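Local coordinates for protein cellulase (Clostridium cellulovorans, PDB 6UI3) that probably hydrolyses internal beta-1,4 links of cellulose and related plant polysaccharides, this chain being the family 5 glycoside hydrolase domain of a longer protein, at residues Tyr94-Asp99 with Lys139-Lys144; Leu145-Ile150 with Glu185-Arg190; Leu14-Leu19 with Gly264-Ile269; Val104-Asn109 with Thr128-Gln133. One frame throughout, in Å; residues are numbered along the deposited sequence.

Interaction 1 (Tyr94-Asp99 with Lys139-Lys144); sequences YALAND and KDYSDK. With EDO (1,2-ethanediol), chain B.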
loop_
_atom_site.group_PDB
_atom_site.type_symbol
_atom_site.label_atom_id
_atom_site.label_comp_id
_atom_site.label_asym_id
_atom_site.label_seq_id
_atom_site.Cartn_x
_atom_site.Cartn_y
_atom_site.Cartn_z
ATOM N N TYR A 94 -2.378 -4.542 -16.184
ATOM C CA TYR A 94 -2.258 -3.179 -16.690
ATOM C C TYR A 94 -0.936 -2.564 -16.241
ATOM O O TYR A 94 -0.306 -1.797 -16.981
ATOM C CB TYR A 94 -3.399 -2.294 -16.188
ATOM C CG TYR A 94 -4.810 -2.646 -16.625
ATOM C CD1 TYR A 94 -5.065 -3.399 -17.761
ATOM C CD2 TYR A 94 -5.901 -2.190 -15.886
ATOM C CE1 TYR A 94 -6.380 -3.702 -18.143
ATOM C CE2 TYR A 94 -7.204 -2.487 -16.253
ATOM C CZ TYR A 94 -7.436 -3.243 -17.373
ATOM O OH TYR A 94 -8.734 -3.545 -17.750
ATOM N N ALA A 95 -0.515 -2.877 -15.008
ATOM C CA ALA A 95 0.758 -2.393 -14.487
ATOM C C ALA A 95 1.923 -3.178 -15.069
ATOM O O ALA A 95 2.889 -2.595 -15.564
ATOM C CB ALA A 95 0.778 -2.503 -12.962
ATOM N N LEU A 96 1.842 -4.505 -15.034
ATOM C CA LEU A 96 2.984 -5.294 -15.464
ATOM C C LEU A 96 3.267 -5.117 -16.955
ATOM O O LEU A 96 4.430 -5.184 -17.369
ATOM C CB LEU A 96 2.778 -6.774 -15.146
ATOM C CG LEU A 96 2.647 -7.166 -13.676
ATOM C CD1 LEU A 96 2.468 -8.668 -13.524
ATOM C CD2 LEU A 96 3.843 -6.676 -12.861
ATOM N N ALA A 97 2.229 -4.893 -17.778
ATOM C CA ALA A 97 2.438 -4.672 -19.208
ATOM C C ALA A 97 3.177 -3.368 -19.468
ATOM O O ALA A 97 3.760 -3.202 -20.546
ATOM C CB ALA A 97 1.102 -4.680 -19.958
ATOM N N ASN A 98 3.153 -2.440 -18.510
ATOM C CA ASN A 98 3.921 -1.206 -18.546
ATOM C C ASN A 98 5.255 -1.325 -17.802
ATOM O O ASN A 98 5.894 -0.307 -17.544
ATOM C CB ASN A 98 3.076 -0.070 -17.960
ATOM C CG ASN A 98 2.119 0.526 -18.973
ATOM O OD1 ASN A 98 2.564 1.163 -19.920
ATOM N ND2 ASN A 98 0.821 0.342 -18.782
ATOM N N ASP A 99 5.664 -2.544 -17.454
ATOM C CA ASP A 99 6.885 -2.806 -16.686
ATOM C C ASP A 99 6.920 -2.042 -15.363
ATOM O O ASP A 99 7.986 -1.625 -14.896
ATOM C CB ASP A 99 8.149 -2.578 -17.515
ATOM C CG ASP A 99 9.354 -3.309 -16.942
ATOM O OD1 ASP A 99 9.197 -4.451 -16.447
ATOM O OD2 ASP A 99 10.456 -2.736 -16.983
ATOM N N LYS A 139 1.485 -17.716 -8.869
ATOM C CA LYS A 139 2.778 -18.230 -8.421
ATOM C C LYS A 139 3.869 -18.122 -9.484
ATOM O O LYS A 139 5.052 -18.062 -9.126
ATOM C CB LYS A 139 2.682 -19.666 -7.883
ATOM C CG LYS A 139 2.317 -20.728 -8.889
ATOM C CD LYS A 139 2.313 -22.111 -8.240
ATOM C CE LYS A 139 1.723 -23.159 -9.164
ATOM N NZ LYS A 139 1.617 -24.476 -8.487
ATOM N N ASP A 140 3.525 -18.107 -10.771
ATOM C CA ASP A 140 4.566 -17.986 -11.799
ATOM C C ASP A 140 4.837 -16.540 -12.218
ATOM O O ASP A 140 5.674 -16.307 -13.100
ATOM C CB ASP A 140 4.288 -18.902 -13.012
ATOM C CG ASP A 140 3.247 -18.360 -13.980
ATOM O OD1 ASP A 140 2.730 -17.248 -13.791
ATOM O OD2 ASP A 140 2.957 -19.065 -14.982
ATOM N N TYR A 141 4.149 -15.566 -11.628
ATOM C CA TYR A 141 4.295 -14.173 -12.031
ATOM C C TYR A 141 5.668 -13.629 -11.653
ATOM O O TYR A 141 6.288 -14.048 -10.668
ATOM C CB TYR A 141 3.189 -13.335 -11.375
ATOM C CG TYR A 141 1.961 -13.211 -12.235
ATOM C CD1 TYR A 141 1.163 -14.315 -12.529
ATOM C CD2 TYR A 141 1.625 -11.992 -12.796
ATOM C CE1 TYR A 141 0.070 -14.198 -13.357
ATOM C CE2 TYR A 141 0.539 -11.856 -13.607
ATOM C CZ TYR A 141 -0.243 -12.956 -13.902
ATOM O OH TYR A 141 -1.317 -12.804 -14.755
ATOM N N SER A 142 6.130 -12.668 -12.454
ATOM C CA SER A 142 7.433 -12.052 -12.275
ATOM C C SER A 142 7.559 -11.363 -10.914
ATOM O O SER A 142 6.586 -11.120 -10.193
ATOM C CB SER A 142 7.659 -10.995 -13.348
ATOM O OG SER A 142 6.942 -9.806 -13.030
ATOM N N ASP A 143 8.808 -11.007 -10.599
ATOM C CA ASP A 143 9.171 -10.320 -9.370
ATOM C C ASP A 143 8.658 -8.893 -9.295
ATOM O O ASP A 143 8.835 -8.253 -8.256
ATOM C CB ASP A 143 10.692 -10.366 -9.141
ATOM C CG ASP A 143 11.501 -9.687 -10.232
ATOM O OD1 ASP A 143 10.954 -8.901 -11.031
ATOM O OD2 ASP A 143 12.726 -9.938 -10.289
ATOM N N LYS A 144 8.004 -8.385 -10.331
ATOM C CA LYS A 144 7.369 -7.077 -10.217
ATOM C C LYS A 144 6.008 -7.143 -9.537
ATOM O O LYS A 144 5.467 -6.094 -9.179
ATOM C CB LYS A 144 7.316 -6.382 -11.568
ATOM C CG LYS A 144 8.714 -5.913 -11.993
ATOM C CD LYS A 144 8.674 -4.707 -12.894
ATOM C CE LYS A 144 10.072 -4.204 -13.199
ATOM N NZ LYS A 144 10.802 -5.150 -14.071
HETATM C C1 EDO B . 6.626 0.756 -21.324
HETATM O O1 EDO B . 5.259 0.963 -20.940
HETATM C C2 EDO B . 7.227 -0.464 -20.623
HETATM O O2 EDO B . 6.606 -1.674 -21.075
#

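Interaction 2 (Leu145-Ile150 with Glu185-Arg190); sequences LIFDTI and ENNAKR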
loop_
_atom_site.group_PDB
_atom_site.type_symbol
_atom_site.label_atom_id
_atom_site.label_comp_id
_atom_site.label_asym_id
_atom_site.label_seq_id
_atom_site.Cartn_x
_atom_site.Cartn_y
_atom_site.Cartn_z
ATOM N N LEU A 145 5.473 -8.334 -9.294
ATOM C CA LEU A 145 4.295 -8.514 -8.456
ATOM C C LEU A 145 4.733 -8.739 -7.012
ATOM O O LEU A 145 5.507 -9.656 -6.723
ATOM C CB LEU A 145 3.471 -9.699 -8.951
ATOM C CG LEU A 145 2.248 -10.067 -8.093
ATOM C CD1 LEU A 145 1.241 -8.941 -8.049
ATOM C CD2 LEU A 145 1.606 -11.328 -8.646
ATOM N N ILE A 146 4.210 -7.917 -6.110
ATOM C CA ILE A 146 4.530 -7.914 -4.688
ATOM C C ILE A 146 3.234 -8.169 -3.920
ATOM O O ILE A 146 2.171 -7.703 -4.341
ATOM C CB ILE A 146 5.095 -6.525 -4.314
ATOM C CG1 ILE A 146 6.381 -6.217 -5.088
ATOM C CG2 ILE A 146 5.282 -6.402 -2.789
ATOM C CD1 ILE A 146 6.784 -4.748 -5.032
ATOM N N PHE A 147 3.308 -8.895 -2.805
ATOM C CA PHE A 147 2.151 -9.135 -1.943
ATOM C C PHE A 147 2.274 -8.321 -0.655
ATOM O O PHE A 147 3.376 -8.164 -0.121
ATOM C CB PHE A 147 2.069 -10.619 -1.571
ATOM C CG PHE A 147 1.820 -11.563 -2.732
ATOM C CD1 PHE A 147 1.207 -11.144 -3.907
ATOM C CD2 PHE A 147 2.186 -12.901 -2.622
ATOM C CE1 PHE A 147 0.957 -12.056 -4.947
ATOM C CE2 PHE A 147 1.940 -13.799 -3.651
ATOM C CZ PHE A 147 1.336 -13.376 -4.808
ATOM N N ASP A 148 1.144 -7.832 -0.143
ATOM C CA ASP A 148 1.039 -6.997 1.067
ATOM C C ASP A 148 -0.005 -7.685 1.940
ATOM O O ASP A 148 -1.167 -7.788 1.549
ATOM C CB ASP A 148 0.661 -5.583 0.593
ATOM C CG ASP A 148 0.220 -4.614 1.693
ATOM O OD1 ASP A 148 0.229 -4.948 2.903
ATOM O OD2 ASP A 148 -0.138 -3.455 1.299
ATOM N N THR A 149 0.405 -8.226 3.094
ATOM C CA THR A 149 -0.368 -9.304 3.730
ATOM C C THR A 149 -1.736 -8.861 4.262
ATOM O O THR A 149 -2.658 -9.681 4.356
ATOM C CB THR A 149 0.414 -9.937 4.890
ATOM O OG1 THR A 149 0.641 -8.927 5.888
ATOM C CG2 THR A 149 1.715 -10.586 4.436
ATOM N N ILE A 150 -1.865 -7.601 4.670
ATOM C CA ILE A 150 -3.113 -7.030 5.188
ATOM C C ILE A 150 -2.908 -5.519 5.196
ATOM O O ILE A 150 -1.823 -5.050 5.516
ATOM C CB ILE A 150 -3.489 -7.618 6.566
ATOM C CG1 ILE A 150 -4.836 -7.071 7.057
ATOM C CG2 ILE A 150 -2.377 -7.392 7.588
ATOM C CD1 ILE A 150 -6.049 -7.425 6.199
ATOM N N GLU A 185 7.404 -21.999 -6.537
ATOM C CA GLU A 185 7.801 -21.296 -7.766
ATOM C C GLU A 185 8.263 -19.886 -7.390
ATOM O O GLU A 185 9.044 -19.718 -6.442
ATOM C CB GLU A 185 6.705 -21.391 -8.828
ATOM C CG GLU A 185 6.396 -22.830 -9.234
ATOM C CD GLU A 185 5.458 -22.956 -10.413
ATOM O OE1 GLU A 185 5.327 -22.006 -11.213
ATOM O OE2 GLU A 185 4.856 -24.045 -10.548
ATOM N N ASN A 186 7.789 -18.838 -8.069
ATOM C CA ASN A 186 8.310 -17.500 -7.831
ATOM C C ASN A 186 7.877 -16.951 -6.481
ATOM O O ASN A 186 8.505 -16.017 -5.974
ATOM C CB ASN A 186 7.907 -16.555 -8.967
ATOM C CG ASN A 186 8.781 -16.712 -10.187
ATOM O OD1 ASN A 186 9.746 -17.480 -10.186
ATOM N ND2 ASN A 186 8.433 -16.002 -11.247
ATOM N N ASN A 187 6.845 -17.527 -5.858
ATOM C CA ASN A 187 6.434 -17.074 -4.535
ATOM C C ASN A 187 7.487 -17.342 -3.471
ATOM O O ASN A 187 7.487 -16.669 -2.437
ATOM C CB ASN A 187 5.111 -17.705 -4.113
ATOM C CG ASN A 187 3.958 -17.240 -4.966
ATOM O OD1 ASN A 187 3.993 -16.159 -5.571
ATOM N ND2 ASN A 187 2.934 -18.064 -5.047
ATOM N N ALA A 188 8.380 -18.298 -3.701
ATOM C CA ALA A 188 9.471 -18.544 -2.762
ATOM C C ALA A 188 10.489 -17.401 -2.768
ATOM O O ALA A 188 11.272 -17.296 -1.823
ATOM C CB ALA A 188 10.146 -19.888 -3.037
ATOM N N LYS A 189 10.481 -16.542 -3.799
ATOM C CA LYS A 189 11.479 -15.489 -3.992
ATOM C C LYS A 189 10.860 -14.098 -4.127
ATOM O O LYS A 189 11.583 -13.122 -4.376
ATOM C CB LYS A 189 12.315 -15.792 -5.234
ATOM C CG LYS A 189 13.203 -17.005 -5.087
ATOM C CD LYS A 189 14.025 -17.213 -6.349
ATOM C CE LYS A 189 14.881 -18.466 -6.266
ATOM N NZ LYS A 189 15.673 -18.676 -7.513
ATOM N N ARG A 190 9.554 -13.984 -3.948
ATOM C CA ARG A 190 8.822 -12.738 -4.142
ATOM C C ARG A 190 8.921 -11.844 -2.907
ATOM O O ARG A 190 8.856 -12.328 -1.778
ATOM C CB ARG A 190 7.345 -13.119 -4.346
ATOM C CG ARG A 190 6.440 -11.964 -4.686
ATOM C CD ARG A 190 5.007 -12.386 -5.035
ATOM N NE ARG A 190 4.907 -13.508 -5.973
ATOM C CZ ARG A 190 5.269 -13.473 -7.253
ATOM N NH1 ARG A 190 5.762 -12.368 -7.798
ATOM N NH2 ARG A 190 5.171 -14.574 -7.986
#

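Interaction 3 (Leu14-Leu19 with Gly264-Ile269); sequences LSAMDL and GIPVII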
loop_
_atom_site.group_PDB
_atom_site.type_symbol
_atom_site.label_atom_id
_atom_site.label_comp_id
_atom_site.label_asym_id
_atom_site.label_seq_id
_atom_site.Cartn_x
_atom_site.Cartn_y
_atom_site.Cartn_z
ATOM N N LEU A 14 16.370 -10.838 -6.785
ATOM C CA LEU A 14 16.920 -9.705 -6.049
ATOM C C LEU A 14 16.689 -9.846 -4.550
ATOM O O LEU A 14 15.663 -10.354 -4.103
ATOM C CB LEU A 14 16.242 -8.415 -6.507
ATOM C CG LEU A 14 16.363 -8.004 -7.978
ATOM C CD1 LEU A 14 15.704 -6.650 -8.210
ATOM C CD2 LEU A 14 17.812 -7.963 -8.448
ATOM N N SER A 15 17.650 -9.382 -3.767
ATOM C CA SER A 15 17.416 -9.188 -2.349
ATOM C C SER A 15 16.275 -8.189 -2.161
ATOM O O SER A 15 15.977 -7.366 -3.034
ATOM C CB SER A 15 18.679 -8.635 -1.704
ATOM O OG SER A 15 18.924 -7.337 -2.201
ATOM N N ALA A 16 15.632 -8.256 -0.996
ATOM C CA ALA A 16 14.590 -7.282 -0.690
ATOM C C ALA A 16 15.125 -5.861 -0.802
ATOM O O ALA A 16 14.434 -4.969 -1.302
ATOM C CB ALA A 16 14.022 -7.514 0.711
ATOM N N MET A 17 16.355 -5.624 -0.349
ATOM C CA MET A 17 16.915 -4.279 -0.451
ATOM C C MET A 17 17.024 -3.832 -1.909
ATOM O O MET A 17 16.680 -2.692 -2.234
ATOM C CB MET A 17 18.272 -4.212 0.250
ATOM C CG MET A 17 18.200 -4.389 1.772
ATOM S SD MET A 17 17.489 -2.989 2.670
ATOM C CE MET A 17 18.924 -1.928 2.798
ATOM N N ASP A 18 17.485 -4.719 -2.804
ATOM C CA ASP A 18 17.607 -4.334 -4.210
ATOM C C ASP A 18 16.241 -4.155 -4.869
ATOM O O ASP A 18 16.059 -3.270 -5.712
ATOM C CB ASP A 18 18.414 -5.377 -4.986
ATOM C CG ASP A 18 19.917 -5.142 -4.949
ATOM O OD1 ASP A 18 20.378 -4.070 -4.494
ATOM O OD2 ASP A 18 20.637 -6.050 -5.422
ATOM N N LEU A 19 15.269 -4.997 -4.520
ATOM C CA LEU A 19 13.932 -4.858 -5.093
ATOM C C LEU A 19 13.330 -3.521 -4.688
ATOM O O LEU A 19 12.839 -2.757 -5.533
ATOM C CB LEU A 19 13.072 -6.044 -4.651
ATOM C CG LEU A 19 11.763 -6.442 -5.353
ATOM C CD1 LEU A 19 10.723 -5.318 -5.316
ATOM C CD2 LEU A 19 12.050 -6.966 -6.770
ATOM N N GLY A 264 18.856 -3.799 8.069
ATOM C CA GLY A 264 18.768 -4.563 6.840
ATOM C C GLY A 264 17.377 -4.906 6.379
ATOM O O GLY A 264 17.233 -5.771 5.512
ATOM N N ILE A 265 16.346 -4.257 6.915
ATOM C CA ILE A 265 14.956 -4.522 6.543
ATOM C C ILE A 265 14.401 -3.269 5.880
ATOM O O ILE A 265 14.286 -2.219 6.530
ATOM C CB ILE A 265 14.128 -4.930 7.768
ATOM C CG1 ILE A 265 14.734 -6.191 8.397
ATOM C CG2 ILE A 265 12.674 -5.163 7.350
ATOM C CD1 ILE A 265 14.086 -6.608 9.702
ATOM N N PRO A 266 14.070 -3.316 4.593
ATOM C CA PRO A 266 13.577 -2.107 3.934
ATOM C C PRO A 266 12.171 -1.750 4.379
ATOM O O PRO A 266 11.409 -2.598 4.859
ATOM C CB PRO A 266 13.611 -2.479 2.451
ATOM C CG PRO A 266 13.488 -3.958 2.425
ATOM C CD PRO A 266 14.151 -4.465 3.674
ATOM N N VAL A 267 11.823 -0.477 4.182
ATOM C CA VAL A 267 10.502 0.070 4.488
ATOM C C VAL A 267 9.913 0.667 3.216
ATOM O O VAL A 267 10.604 1.372 2.470
ATOM C CB VAL A 267 10.595 1.148 5.595
ATOM C CG1 VAL A 267 9.243 1.768 5.882
ATOM C CG2 VAL A 267 11.190 0.566 6.877
ATOM N N ILE A 268 8.631 0.396 2.980
ATOM C CA ILE A 268 7.860 1.000 1.892
ATOM C C ILE A 268 6.776 1.867 2.517
ATOM O O ILE A 268 6.023 1.397 3.377
ATOM C CB ILE A 268 7.243 -0.089 0.997
ATOM C CG1 ILE A 268 8.343 -0.861 0.260
ATOM C CG2 ILE A 268 6.276 0.513 0.006
ATOM C CD1 ILE A 268 7.906 -2.205 -0.281
ATOM N N ILE A 269 6.701 3.126 2.097
ATOM C CA ILE A 269 5.574 3.990 2.460
ATOM C C ILE A 269 4.451 3.673 1.474
ATOM O O ILE A 269 4.320 4.297 0.405
ATOM C CB ILE A 269 5.958 5.475 2.488
ATOM C CG1 ILE A 269 7.172 5.721 3.390
ATOM C CG2 ILE A 269 4.764 6.312 2.932
ATOM C CD1 ILE A 269 6.995 5.349 4.821
#

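Interaction 4 (Val104-Asn109 with Thr128-Gln133); sequences VNIHHN and TIVWTQ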
loop_
_atom_site.group_PDB
_atom_site.type_symbol
_atom_site.label_atom_id
_atom_site.label_comp_id
_atom_site.label_asym_id
_atom_site.label_seq_id
_atom_site.Cartn_x
_atom_site.Cartn_y
_atom_site.Cartn_z
ATOM N N VAL A 104 -0.504 -6.343 -4.640
ATOM C CA VAL A 104 -1.843 -6.845 -4.327
ATOM C C VAL A 104 -1.907 -7.153 -2.835
ATOM O O VAL A 104 -0.953 -7.684 -2.262
ATOM C CB VAL A 104 -2.153 -8.108 -5.154
ATOM C CG1 VAL A 104 -3.469 -8.758 -4.702
ATOM C CG2 VAL A 104 -2.246 -7.801 -6.625
ATOM N N ASN A 105 -3.045 -6.841 -2.206
ATOM C CA ASN A 105 -3.185 -7.006 -0.765
ATOM C C ASN A 105 -4.552 -7.606 -0.430
ATOM O O ASN A 105 -5.296 -8.053 -1.301
ATOM C CB ASN A 105 -2.935 -5.668 -0.045
ATOM C CG ASN A 105 -4.061 -4.664 -0.229
ATOM O OD1 ASN A 105 -5.081 -4.958 -0.855
ATOM N ND2 ASN A 105 -3.869 -3.452 0.310
ATOM N N ILE A 106 -4.839 -7.645 0.875
ATOM C CA ILE A 106 -6.180 -7.783 1.434
ATOM C C ILE A 106 -6.498 -6.452 2.098
ATOM O O ILE A 106 -5.718 -5.981 2.930
ATOM C CB ILE A 106 -6.239 -8.936 2.460
ATOM C CG1 ILE A 106 -5.890 -10.278 1.802
ATOM C CG2 ILE A 106 -7.615 -8.966 3.133
ATOM C CD1 ILE A 106 -5.902 -11.464 2.762
ATOM N N HIS A 107 -7.636 -5.854 1.744
ATOM C CA HIS A 107 -7.913 -4.450 2.081
ATOM C C HIS A 107 -9.391 -4.325 2.418
ATOM O O HIS A 107 -10.258 -4.530 1.568
ATOM C CB HIS A 107 -7.538 -3.585 0.870
ATOM C CG HIS A 107 -7.285 -2.138 1.149
ATOM N ND1 HIS A 107 -6.081 -1.537 0.844
ATOM C CD2 HIS A 107 -8.094 -1.169 1.624
ATOM C CE1 HIS A 107 -6.169 -0.253 1.137
ATOM N NE2 HIS A 107 -7.373 -0.003 1.611
ATOM N N HIS A 108 -9.688 -4.019 3.674
ATOM C CA HIS A 108 -11.046 -3.846 4.176
ATOM C C HIS A 108 -11.872 -5.137 4.229
ATOM O O HIS A 108 -13.089 -5.051 4.401
ATOM C CB HIS A 108 -11.879 -2.789 3.437
ATOM C CG HIS A 108 -11.283 -1.415 3.408
ATOM N ND1 HIS A 108 -10.505 -0.904 4.427
ATOM C CD2 HIS A 108 -11.389 -0.434 2.483
ATOM C CE1 HIS A 108 -10.134 0.327 4.112
ATOM N NE2 HIS A 108 -10.667 0.641 2.943
ATOM N N ASN A 109 -11.277 -6.320 4.089
ATOM C CA ASN A 109 -11.994 -7.508 4.528
ATOM C C ASN A 109 -12.445 -7.275 5.967
ATOM O O ASN A 109 -11.763 -6.595 6.742
ATOM C CB ASN A 109 -11.098 -8.747 4.519
ATOM C CG ASN A 109 -11.154 -9.508 3.220
ATOM O OD1 ASN A 109 -11.100 -8.938 2.125
ATOM N ND2 ASN A 109 -11.221 -10.823 3.327
ATOM N N THR A 128 -4.974 -17.348 5.849
ATOM C CA THR A 128 -4.239 -18.461 5.253
ATOM C C THR A 128 -4.962 -18.981 4.016
ATOM O O THR A 128 -4.345 -19.202 2.966
ATOM C CB THR A 128 -4.062 -19.587 6.273
ATOM O OG1 THR A 128 -3.170 -19.157 7.317
ATOM C CG2 THR A 128 -3.483 -20.843 5.643
ATOM N N ILE A 129 -6.275 -19.187 4.118
ATOM C CA ILE A 129 -7.031 -19.742 2.997
ATOM C C ILE A 129 -7.063 -18.762 1.824
ATOM O O ILE A 129 -6.912 -19.157 0.659
ATOM C CB ILE A 129 -8.437 -20.148 3.479
ATOM C CG1 ILE A 129 -8.323 -21.335 4.439
ATOM C CG2 ILE A 129 -9.346 -20.466 2.294
ATOM C CD1 ILE A 129 -9.580 -21.613 5.221
ATOM N N VAL A 130 -7.231 -17.472 2.109
ATOM C CA VAL A 130 -7.260 -16.450 1.062
ATOM C C VAL A 130 -5.887 -16.299 0.415
ATOM O O VAL A 130 -5.767 -16.324 -0.817
ATOM C CB VAL A 130 -7.804 -15.122 1.627
ATOM C CG1 VAL A 130 -7.581 -13.982 0.644
ATOM C CG2 VAL A 130 -9.284 -15.256 1.985
ATOM N N TRP A 131 -4.833 -16.154 1.226
ATOM C CA TRP A 131 -3.499 -16.004 0.658
ATOM C C TRP A 131 -3.044 -17.242 -0.099
ATOM O O TRP A 131 -2.316 -17.113 -1.089
ATOM C CB TRP A 131 -2.459 -15.576 1.709
ATOM C CG TRP A 131 -2.410 -14.085 1.793
ATOM C CD1 TRP A 131 -2.780 -13.288 2.848
ATOM C CD2 TRP A 131 -2.018 -13.206 0.738
ATOM N NE1 TRP A 131 -2.617 -11.956 2.507
ATOM C CE2 TRP A 131 -2.174 -11.884 1.211
ATOM C CE3 TRP A 131 -1.553 -13.410 -0.567
ATOM C CZ2 TRP A 131 -1.888 -10.768 0.410
ATOM C CZ3 TRP A 131 -1.279 -12.303 -1.365
ATOM C CH2 TRP A 131 -1.448 -10.998 -0.871
ATOM N N THR A 132 -3.443 -18.443 0.329
ATOM C CA THR A 132 -3.091 -19.633 -0.443
ATOM C C THR A 132 -3.668 -19.536 -1.847
ATOM O O THR A 132 -2.992 -19.855 -2.829
ATOM C CB THR A 132 -3.585 -20.895 0.269
ATOM O OG1 THR A 132 -2.913 -21.028 1.533
ATOM C CG2 THR A 132 -3.281 -22.143 -0.535
ATOM N N GLN A 133 -4.916 -19.065 -1.962
ATOM C CA GLN A 133 -5.533 -18.903 -3.279
ATOM C C GLN A 133 -4.861 -17.816 -4.114
ATOM O O GLN A 133 -4.610 -18.012 -5.307
ATOM C CB GLN A 133 -7.014 -18.574 -3.121
ATOM C CG GLN A 133 -7.847 -19.722 -2.604
ATOM C CD GLN A 133 -9.257 -19.274 -2.318
ATOM O OE1 GLN A 133 -10.081 -19.228 -3.225
ATOM N NE2 GLN A 133 -9.529 -18.908 -1.079
#

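Interaction 1 (Tyr94-Asp99 with Lys139-Lys144)
With CG set beside the backbone N (chi1 -63°) and chi2 extended, Leu-96 sends its two methyls to different partners on 139-144, while Lys-144 stays extended until its last torsion, where a bend (chi4 70°) turns NZ to the carboxylate of Asp-99. The site lies at the end of a TIM barrel where its strands begin, and helix 82-96 finishes there in a Schellman motif with Asp-99, at positive phi, as its C-prime residue. The loop 139-144 leads from helix 120-137 into the next strand. Leu-96 CD1 comes up to the edge of the Tyr-141 ring, near its plane, 3.5 Å from Tyr-141 CD2. Leu-96 CD2 lies 3.7 Å from Lys-144 CB, and the two side chains run past each other in opposite directions. The setting of the buried Tyr-141 ring is supported by bonds from its OH to Glu-89 and Asn-93 and by stacking with His-7. The loop is bent by an ST turn in which Ser-142 OG accepts from Lys-144 N at 3.2 Å. Behind the helix end, Asn-98 ND2 returns to Tyr-94 O at 3.0 Å and also bonds to Asp-53. Nearer solvent, at exposed Asp-99, the salt bridge closes the contact: Lys-144 NZ meets Asp-99 OD1 at 3.0 Å on its syn side, 32° out of the carboxylate plane.

Interaction 2 (Leu145-Ile150 with Glu185-Arg190)
The strand 145-148 runs extended past the 3-10 turn 186-188, and the two backbones come nearest at Ile-146 and Arg-190, whose CA atoms are 6.5 Å apart. Arg-190 carries the contact. Extended chi1 and chi2 (-175° and 174°) put its CD over Phe-147, and the bend at chi3 turns the guanidinium back to the strand. CD sits above the centre of the Phe-147 ring, 3.7 Å from the centroid and close to the normal, a CH-pi contact. The guanidinium is turned 48° from that ring, so the two planes do not stack. Arg-190 NH1 gives a hydrogen bond of 2.9 Å to Leu-145 O, the donor tilted from the carbonyl plane. At another edge of the guanidinium, in its plane, NE and NH2 both reach Asn-187 OD1, NE at 2.8 Å and in the carbonyl plane of the amide. Further bonds from NH1 to Ser-142 O and NH2 to Tyr-141 O help fix the rotation of this buried, probably charged group. Asn-187 is itself positioned by its ND2, which bonds to Thr-183 OG1 and Ala-135 O. The contact thus ties the loop between helix 163-182 and strand 192-195 to the start of strand 145-148, with Ile-180 of that helix against Phe-147 and strands 101-105 and 192-195 flanking the strand in the barrel.

Interaction 3 (Leu14-Leu19 with Gly264-Ile269)
Met-17 and Pro-266 meet at a slant, SD lying over one face of the pyrrolidine ring while Ala-16 CB meets CG. This is where the short helix 16-21, near the N-terminus, packs against the entry of barrel strand 267-272 in the TIM barrel. Met-17 folds at chi2 and chi3 (-72° and -83°), which curls the chain and places SD 3.8 Å from Pro-266 CD and about as near to its CB. Met-17 is modelled in two conformers, and the sulfur contact is described for one of them. Ala-16 points its CB toward the proline and reaches Pro-266 CG at 4.0 Å. No hydrogen bond crosses here; the contact is mostly apolar, and Val-20 of the same helix also packs on Pro-266. Gly-264, at positive phi, ends helix 243-261 as the C-prime residue of a Schellman motif. At its own start helix 16-21 is N-capped: Ser-15 OG accepts from Asp-18 N at 3.0 Å.

Interaction 4 (Val104-Asn109 with Thr128-Gln133)
The indole of Trp-131 takes Val-104 O at its edge, near the ring plane, 3.6 Å from CH2, while the side chain of Ile-106 comes to its pyrrole part obliquely. The Phe-147 ring of the next strand also meets the indole, planes at about 45°. Ile-106 and Trp-131 lie alongside one another, pointing opposite ways: CD1 of Ile-106 lies 3.3 Å from Trp-131 NE1 and 3.6 Å from CD1 of the indole. That methyl also reaches Val-130 CG1 at 3.7 Å, wedging between two consecutive helix residues. CG1 of Ile-106 sits beside its backbone N (chi1 -61°) with chi2 extended, which carries CD1 toward the helix. The indole nitrogen, though close to this methyl, is satisfied by Thr-149 O. Beyond the contact, Asn-105 ND2 bonds to His-107 ND1 at 3.0 Å, almost in the imidazole plane, which helps set that ring's rotation. Strand 101-105 and helix 120-137 are the first two elements of a beta-alpha-beta unit completed by strand 145-148, which lies next to 101-105 in the barrel; helix 163-182 packs on Trp-131 through Tyr-172 and Ile-176.

In the fold
All four contacts belong to one eight-stranded parallel barrel. Interaction 3 spans most of the chain, bringing a helix near the N-terminus to the seventh strand, and the other three are nested inside its loop. Interaction 4 lies inside the loop closed by interaction 1, and interaction 2 follows both. Interactions 2 and 4 sit on neighbouring strands, with centres about 12 Å apart; interactions 1 and 2, equally close, are joined by bonds from Arg-190 to the carbonyls of Tyr-141 and Ser-142. Leu-19 links interaction 3 to interactions 1 and 2, whereas interactions 3 and 4, with centres about 22 Å apart, do not touch. Interactions 1, 2 and 4 thus tie together the elements around strands 101-105 to 192-195.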